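Local coordinates for DNA polymerase III subunit beta (Deinococcus radiodurans, PDB 4TRT), which probably forms a ring-shaped head-to-tail homodimer around DNA that tethers DNA polymerases and other proteins to it and makes replication processive, at residues Leu189-Leu203 against Leu217-Leu231. Numbering follows the deposited sequence.
Sequences LIIPARSVDELIRVL and LTVTTDRVKMNLKLL
Helix 193-202 lies nearly antiparallel to strand 224-229, at 164° and 8.9 Å between axes, and just before the helix, in strand 189-192, I190 O accepts a 2.9 Å hydrogen bond from L231 N. A water closes the same pairing, accepting from I190 N and donating to L231 O. M226 points from strand 224-229 toward the helix with CG anti to its backbone N (chi1 -177°); its chain bends only at the last torsion, laying SD 3.7 Å from L199 CD2 and CE 3.6 Å from E198 CB, with V202 CG2 beside the same methyl. L199 crosses obliquely to V219 as well, CD2 to CG2 4.0 Å. This is the helix-on-sheet packing of the central domain of the DNA polymerase III beta subunit, where hairpin 216-229 belongs to a sheet that continues through strand 52-59 into the N-terminal domain. Where strand 189-192 passes the C-terminal end of strand 224-229, I191 CG2 presses tightly on L228 CD1 at 3.4 Å, the two side chains at about a right angle. P192, the helix N-cap residue, sets CG 3.8 Å from L231 CD2. Nearby, a second water links S195 OG to K229 N, while K229 NZ turns away to a salt bridge with E51.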
loop_
_atom_site.group_PDB
_atom_site.type_symbol
_atom_site.label_atom_id
_atom_site.label_comp_id
_atom_site.label_asym_id
_atom_site.label_seq_id
_atom_site.Cartn_x
_atom_site.Cartn_y
_atom_site.Cartn_z
ATOM N N LEU A 189 3.608 -32.777 15.348
ATOM C CA LEU A 189 2.359 -32.038 15.161
ATOM C C LEU A 189 2.263 -31.619 13.696
ATOM O O LEU A 189 3.283 -31.418 13.054
ATOM C CB LEU A 189 2.367 -30.761 16.009
ATOM C CG LEU A 189 2.553 -30.895 17.526
ATOM C CD1 LEU A 189 2.818 -29.538 18.147
ATOM C CD2 LEU A 189 1.348 -31.548 18.176
ATOM N N ILE A 190 1.043 -31.505 13.182
ATOM C CA ILE A 190 0.794 -30.894 11.887
ATOM C C ILE A 190 -0.166 -29.735 12.111
ATOM O O ILE A 190 -1.304 -29.941 12.536
ATOM C CB ILE A 190 0.190 -31.868 10.860
ATOM C CG1 ILE A 190 1.086 -33.115 10.711
ATOM C CG2 ILE A 190 -0.002 -31.140 9.528
ATOM C CD1 ILE A 190 0.456 -34.243 9.921
ATOM N N ILE A 191 0.310 -28.520 11.833
ATOM C CA ILE A 191 -0.426 -27.286 12.099
ATOM C C ILE A 191 -1.028 -26.738 10.793
ATOM O O ILE A 191 -0.311 -26.567 9.827
ATOM C CB ILE A 191 0.514 -26.200 12.689
ATOM C CG1 ILE A 191 1.312 -26.741 13.875
ATOM C CG2 ILE A 191 -0.260 -24.938 13.065
ATOM C CD1 ILE A 191 0.468 -27.087 15.069
ATOM N N PRO A 192 -2.343 -26.441 10.764
ATOM C CA PRO A 192 -2.927 -25.886 9.537
ATOM C C PRO A 192 -2.186 -24.623 9.094
ATOM O O PRO A 192 -1.814 -23.809 9.946
ATOM C CB PRO A 192 -4.371 -25.584 9.940
ATOM C CG PRO A 192 -4.648 -26.492 11.081
ATOM C CD PRO A 192 -3.352 -26.609 11.822
ATOM N N ALA A 193 -1.909 -24.496 7.795
ATOM C CA ALA A 193 -1.080 -23.385 7.284
ATOM C C ALA A 193 -1.623 -22.007 7.660
ATOM O O ALA A 193 -0.848 -21.112 8.025
ATOM C CB ALA A 193 -0.920 -23.462 5.771
ATOM N N ARG A 194 -2.930 -21.808 7.528
ATOM C CA ARG A 194 -3.549 -20.516 7.934
ATOM C C ARG A 194 -3.383 -20.221 9.438
ATOM O O ARG A 194 -3.275 -19.068 9.840
ATOM C CB ARG A 194 -5.026 -20.456 7.573
ATOM C CG ARG A 194 -5.325 -20.334 6.086
ATOM C CD ARG A 194 -6.816 -20.441 5.762
ATOM N NE ARG A 194 -7.659 -19.605 6.659
ATOM C CZ ARG A 194 -8.530 -20.036 7.591
ATOM N NH1 ARG A 194 -8.759 -21.334 7.798
ATOM N NH2 ARG A 194 -9.200 -19.141 8.335
ATOM N N SER A 195 -3.331 -21.254 10.264
ATOM C CA SER A 195 -3.004 -21.064 11.681
ATOM C C SER A 195 -1.521 -20.737 11.909
ATOM O O SER A 195 -1.168 -19.982 12.831
ATOM C CB SER A 195 -3.404 -22.295 12.493
ATOM O OG SER A 195 -4.798 -22.448 12.472
ATOM N N VAL A 196 -0.639 -21.278 11.072
ATOM C CA VAL A 196 0.763 -20.848 11.104
ATOM C C VAL A 196 0.888 -19.344 10.793
ATOM O O VAL A 196 1.651 -18.643 11.450
ATOM C CB VAL A 196 1.648 -21.703 10.177
ATOM C CG1 VAL A 196 3.021 -21.074 9.991
ATOM C CG2 VAL A 196 1.774 -23.105 10.742
ATOM N N ASP A 197 0.115 -18.848 9.828
ATOM C CA ASP A 197 0.118 -17.420 9.498
ATOM C C ASP A 197 -0.237 -16.558 10.711
ATOM O O ASP A 197 0.377 -15.515 10.941
ATOM C CB ASP A 197 -0.866 -17.103 8.378
ATOM C CG ASP A 197 -0.474 -17.720 7.058
ATOM O OD1 ASP A 197 0.731 -17.930 6.820
ATOM O OD2 ASP A 197 -1.381 -18.005 6.254
ATOM N N GLU A 198 -1.226 -17.009 11.485
ATOM C CA GLU A 198 -1.636 -16.291 12.682
ATOM C C GLU A 198 -0.542 -16.372 13.736
ATOM O O GLU A 198 -0.303 -15.397 14.437
ATOM C CB GLU A 198 -2.949 -16.849 13.246
ATOM C CG GLU A 198 -4.133 -16.793 12.289
ATOM C CD GLU A 198 -4.438 -15.402 11.762
ATOM O OE1 GLU A 198 -4.051 -14.381 12.386
ATOM O OE2 GLU A 198 -5.068 -15.327 10.683
ATOM N N LEU A 199 0.104 -17.539 13.844
ATOM C CA LEU A 199 1.161 -17.745 14.819
ATOM C C LEU A 199 2.329 -16.813 14.537
ATOM O O LEU A 199 2.852 -16.187 15.446
ATOM C CB LEU A 199 1.623 -19.204 14.858
ATOM C CG LEU A 199 0.827 -20.152 15.749
ATOM C CD1 LEU A 199 1.213 -21.607 15.508
ATOM C CD2 LEU A 199 1.012 -19.769 17.214
ATOM N N ILE A 200 2.709 -16.713 13.269
ATOM C CA ILE A 200 3.770 -15.813 12.853
ATOM C C ILE A 200 3.485 -14.376 13.295
ATOM O O ILE A 200 4.390 -13.670 13.717
ATOM C CB ILE A 200 4.008 -15.881 11.324
ATOM C CG1 ILE A 200 4.619 -17.223 10.949
ATOM C CG2 ILE A 200 4.921 -14.746 10.843
ATOM C CD1 ILE A 200 4.584 -17.493 9.459
ATOM N N ARG A 201 2.232 -13.956 13.219
ATOM C CA ARG A 201 1.882 -12.591 13.591
ATOM C C ARG A 201 1.979 -12.310 15.091
ATOM O O ARG A 201 2.142 -11.162 15.478
ATOM C CB ARG A 201 0.495 -12.259 13.062
ATOM C CG ARG A 201 0.516 -12.139 11.541
ATOM C CD ARG A 201 -0.860 -12.077 10.906
ATOM N NE ARG A 201 -0.752 -12.073 9.451
ATOM C CZ ARG A 201 -0.524 -10.983 8.723
ATOM N NH1 ARG A 201 -0.388 -9.810 9.317
ATOM N NH2 ARG A 201 -0.434 -11.068 7.402
ATOM N N VAL A 202 1.915 -13.345 15.931
ATOM C CA VAL A 202 1.969 -13.141 17.402
ATOM C C VAL A 202 3.267 -13.577 18.095
ATOM O O VAL A 202 3.559 -13.116 19.193
ATOM C CB VAL A 202 0.768 -13.788 18.137
ATOM C CG1 VAL A 202 -0.565 -13.271 17.597
ATOM C CG2 VAL A 202 0.825 -15.294 18.089
ATOM N N LEU A 203 4.032 -14.476 17.490
ATOM C CA LEU A 203 5.250 -14.968 18.136
ATOM C C LEU A 203 6.305 -13.864 18.188
ATOM O O LEU A 203 6.484 -13.126 17.234
ATOM C CB LEU A 203 5.812 -16.183 17.386
ATOM C CG LEU A 203 5.034 -17.492 17.561
ATOM C CD1 LEU A 203 5.398 -18.497 16.473
ATOM C CD2 LEU A 203 5.287 -18.065 18.955
ATOM N N LEU A 217 -3.970 -27.446 19.801
ATOM C CA LEU A 217 -2.741 -27.002 20.435
ATOM C C LEU A 217 -3.001 -25.625 21.025
ATOM O O LEU A 217 -3.710 -24.819 20.426
ATOM C CB LEU A 217 -1.622 -26.915 19.400
ATOM C CG LEU A 217 -0.237 -26.446 19.886
ATOM C CD1 LEU A 217 0.391 -27.520 20.759
ATOM C CD2 LEU A 217 0.683 -26.103 18.719
ATOM N N THR A 218 -2.449 -25.369 22.208
ATOM C CA THR A 218 -2.433 -24.031 22.779
ATOM C C THR A 218 -0.982 -23.555 22.882
ATOM O O THR A 218 -0.117 -24.249 23.432
ATOM C CB THR A 218 -3.098 -23.988 24.172
ATOM O OG1 THR A 218 -4.453 -24.444 24.072
ATOM C CG2 THR A 218 -3.082 -22.558 24.740
ATOM N N VAL A 219 -0.717 -22.381 22.316
ATOM C CA VAL A 219 0.604 -21.781 22.341
ATOM C C VAL A 219 0.552 -20.536 23.200
ATOM O O VAL A 219 -0.289 -19.650 22.965
ATOM C CB VAL A 219 1.084 -21.404 20.929
ATOM C CG1 VAL A 219 2.473 -20.773 20.977
ATOM C CG2 VAL A 219 1.103 -22.634 20.029
ATOM N N THR A 220 1.434 -20.482 24.197
ATOM C CA THR A 220 1.483 -19.367 25.134
ATOM C C THR A 220 2.834 -18.677 25.078
ATOM O O THR A 220 3.887 -19.321 25.175
ATOM C CB THR A 220 1.202 -19.822 26.569
ATOM O OG1 THR A 220 -0.049 -20.510 26.616
ATOM C CG2 THR A 220 1.139 -18.620 27.519
ATOM N N THR A 221 2.791 -17.361 24.916
ATOM C CA THR A 221 3.979 -16.538 24.915
ATOM C C THR A 221 3.872 -15.564 26.066
ATOM O O THR A 221 2.995 -15.683 26.933
ATOM C CB THR A 221 4.085 -15.692 23.637
ATOM O OG1 THR A 221 3.203 -14.557 23.751
ATOM C CG2 THR A 221 3.738 -16.497 22.416
ATOM N N ASP A 222 4.784 -14.600 26.067
ATOM C CA ASP A 222 4.633 -13.385 26.829
ATOM C C ASP A 222 3.323 -12.683 26.427
ATOM O O ASP A 222 3.208 -12.103 25.342
ATOM C CB ASP A 222 5.883 -12.528 26.584
ATOM C CG ASP A 222 5.689 -11.081 26.927
ATOM O OD1 ASP A 222 5.599 -10.771 28.126
ATOM O OD2 ASP A 222 5.657 -10.252 25.993
ATOM N N ARG A 223 2.329 -12.795 27.301
ATOM C CA ARG A 223 1.042 -12.082 27.191
ATOM C C ARG A 223 0.003 -12.622 26.197
ATOM O O ARG A 223 -1.168 -12.291 26.343
ATOM C CB ARG A 223 1.252 -10.578 26.970
ATOM C CG ARG A 223 1.899 -9.878 28.160
ATOM C CD ARG A 223 2.211 -8.447 27.835
ATOM N NE ARG A 223 2.853 -7.766 28.955
ATOM C CZ ARG A 223 3.167 -6.477 28.954
ATOM N NH1 ARG A 223 2.877 -5.713 27.906
ATOM N NH2 ARG A 223 3.768 -5.940 30.011
ATOM N N VAL A 224 0.396 -13.435 25.210
ATOM C CA VAL A 224 -0.565 -14.000 24.264
ATOM C C VAL A 224 -0.793 -15.493 24.475
ATOM O O VAL A 224 0.158 -16.230 24.745
ATOM C CB VAL A 224 -0.105 -13.809 22.802
ATOM C CG1 VAL A 224 -1.053 -14.528 21.861
ATOM C CG2 VAL A 224 -0.032 -12.337 22.435
ATOM N N LYS A 225 -2.050 -15.926 24.348
ATOM C CA LYS A 225 -2.415 -17.337 24.296
ATOM C C LYS A 225 -3.226 -17.584 23.022
ATOM O O LYS A 225 -4.136 -16.812 22.706
ATOM C CB LYS A 225 -3.261 -17.723 25.503
ATOM C CG LYS A 225 -2.711 -17.246 26.837
ATOM C CD LYS A 225 -3.552 -17.789 27.980
ATOM C CE LYS A 225 -2.892 -17.612 29.337
ATOM N NZ LYS A 225 -3.297 -16.333 29.953
ATOM N N MET A 226 -2.913 -18.652 22.293
ATOM C CA MET A 226 -3.637 -18.965 21.059
ATOM C C MET A 226 -4.041 -20.416 21.048
ATOM O O MET A 226 -3.186 -21.293 21.279
ATOM C CB MET A 226 -2.775 -18.664 19.829
ATOM C CG MET A 226 -3.496 -18.902 18.508
ATOM S SD MET A 226 -2.503 -18.633 17.037
ATOM C CE MET A 226 -2.588 -16.861 16.868
ATOM N N ASN A 227 -5.321 -20.668 20.766
ATOM C CA ASN A 227 -5.826 -22.011 20.495
ATOM C C ASN A 227 -5.918 -22.208 18.989
ATOM O O ASN A 227 -6.424 -21.333 18.268
ATOM C CB ASN A 227 -7.225 -22.243 21.093
ATOM C CG ASN A 227 -7.243 -22.246 22.609
ATOM O OD1 ASN A 227 -6.239 -22.563 23.255
ATOM N ND2 ASN A 227 -8.408 -21.923 23.192
ATOM N N LEU A 228 -5.441 -23.357 18.521
ATOM C CA LEU A 228 -5.565 -23.730 17.118
ATOM C C LEU A 228 -5.810 -25.215 16.984
ATOM O O LEU A 228 -5.503 -25.987 17.898
ATOM C CB LEU A 228 -4.320 -23.370 16.332
ATOM C CG LEU A 228 -3.001 -23.861 16.938
ATOM C CD1 LEU A 228 -2.088 -24.519 15.911
ATOM C CD2 LEU A 228 -2.297 -22.703 17.640
ATOM N N LYS A 229 -6.367 -25.591 15.841
ATOM C CA LYS A 229 -6.638 -26.974 15.535
ATOM C C LYS A 229 -5.360 -27.606 15.036
ATOM O O LYS A 229 -4.469 -26.914 14.562
ATOM C CB LYS A 229 -7.691 -27.085 14.443
ATOM C CG LYS A 229 -9.051 -26.569 14.847
ATOM C CD LYS A 229 -10.014 -26.621 13.674
ATOM C CE LYS A 229 -11.318 -25.926 14.013
ATOM N NZ LYS A 229 -12.016 -25.557 12.752
ATOM N N LEU A 230 -5.266 -28.923 15.167
ATOM C CA LEU A 230 -4.157 -29.678 14.610
ATOM C C LEU A 230 -4.738 -30.655 13.590
ATOM O O LEU A 230 -5.847 -31.138 13.776
ATOM C CB LEU A 230 -3.449 -30.475 15.708
ATOM C CG LEU A 230 -2.604 -29.705 16.717
ATOM C CD1 LEU A 230 -2.042 -30.661 17.767
ATOM C CD2 LEU A 230 -1.506 -28.941 15.996
ATOM N N LEU A 231 -3.987 -30.966 12.536
ATOM C CA LEU A 231 -4.455 -31.941 11.539
ATOM C C LEU A 231 -4.110 -33.355 11.980
ATOM O O LEU A 231 -3.061 -33.588 12.589
ATOM C CB LEU A 231 -3.844 -31.659 10.169
ATOM C CG LEU A 231 -4.115 -30.268 9.579
ATOM C CD1 LEU A 231 -3.578 -30.197 8.146
ATOM C CD2 LEU A 231 -5.588 -29.889 9.593
HETATM O O HOH W 1 -1.043 -33.010 14.575
HETATM O O HOH W 2 -6.707 -23.795 13.529
#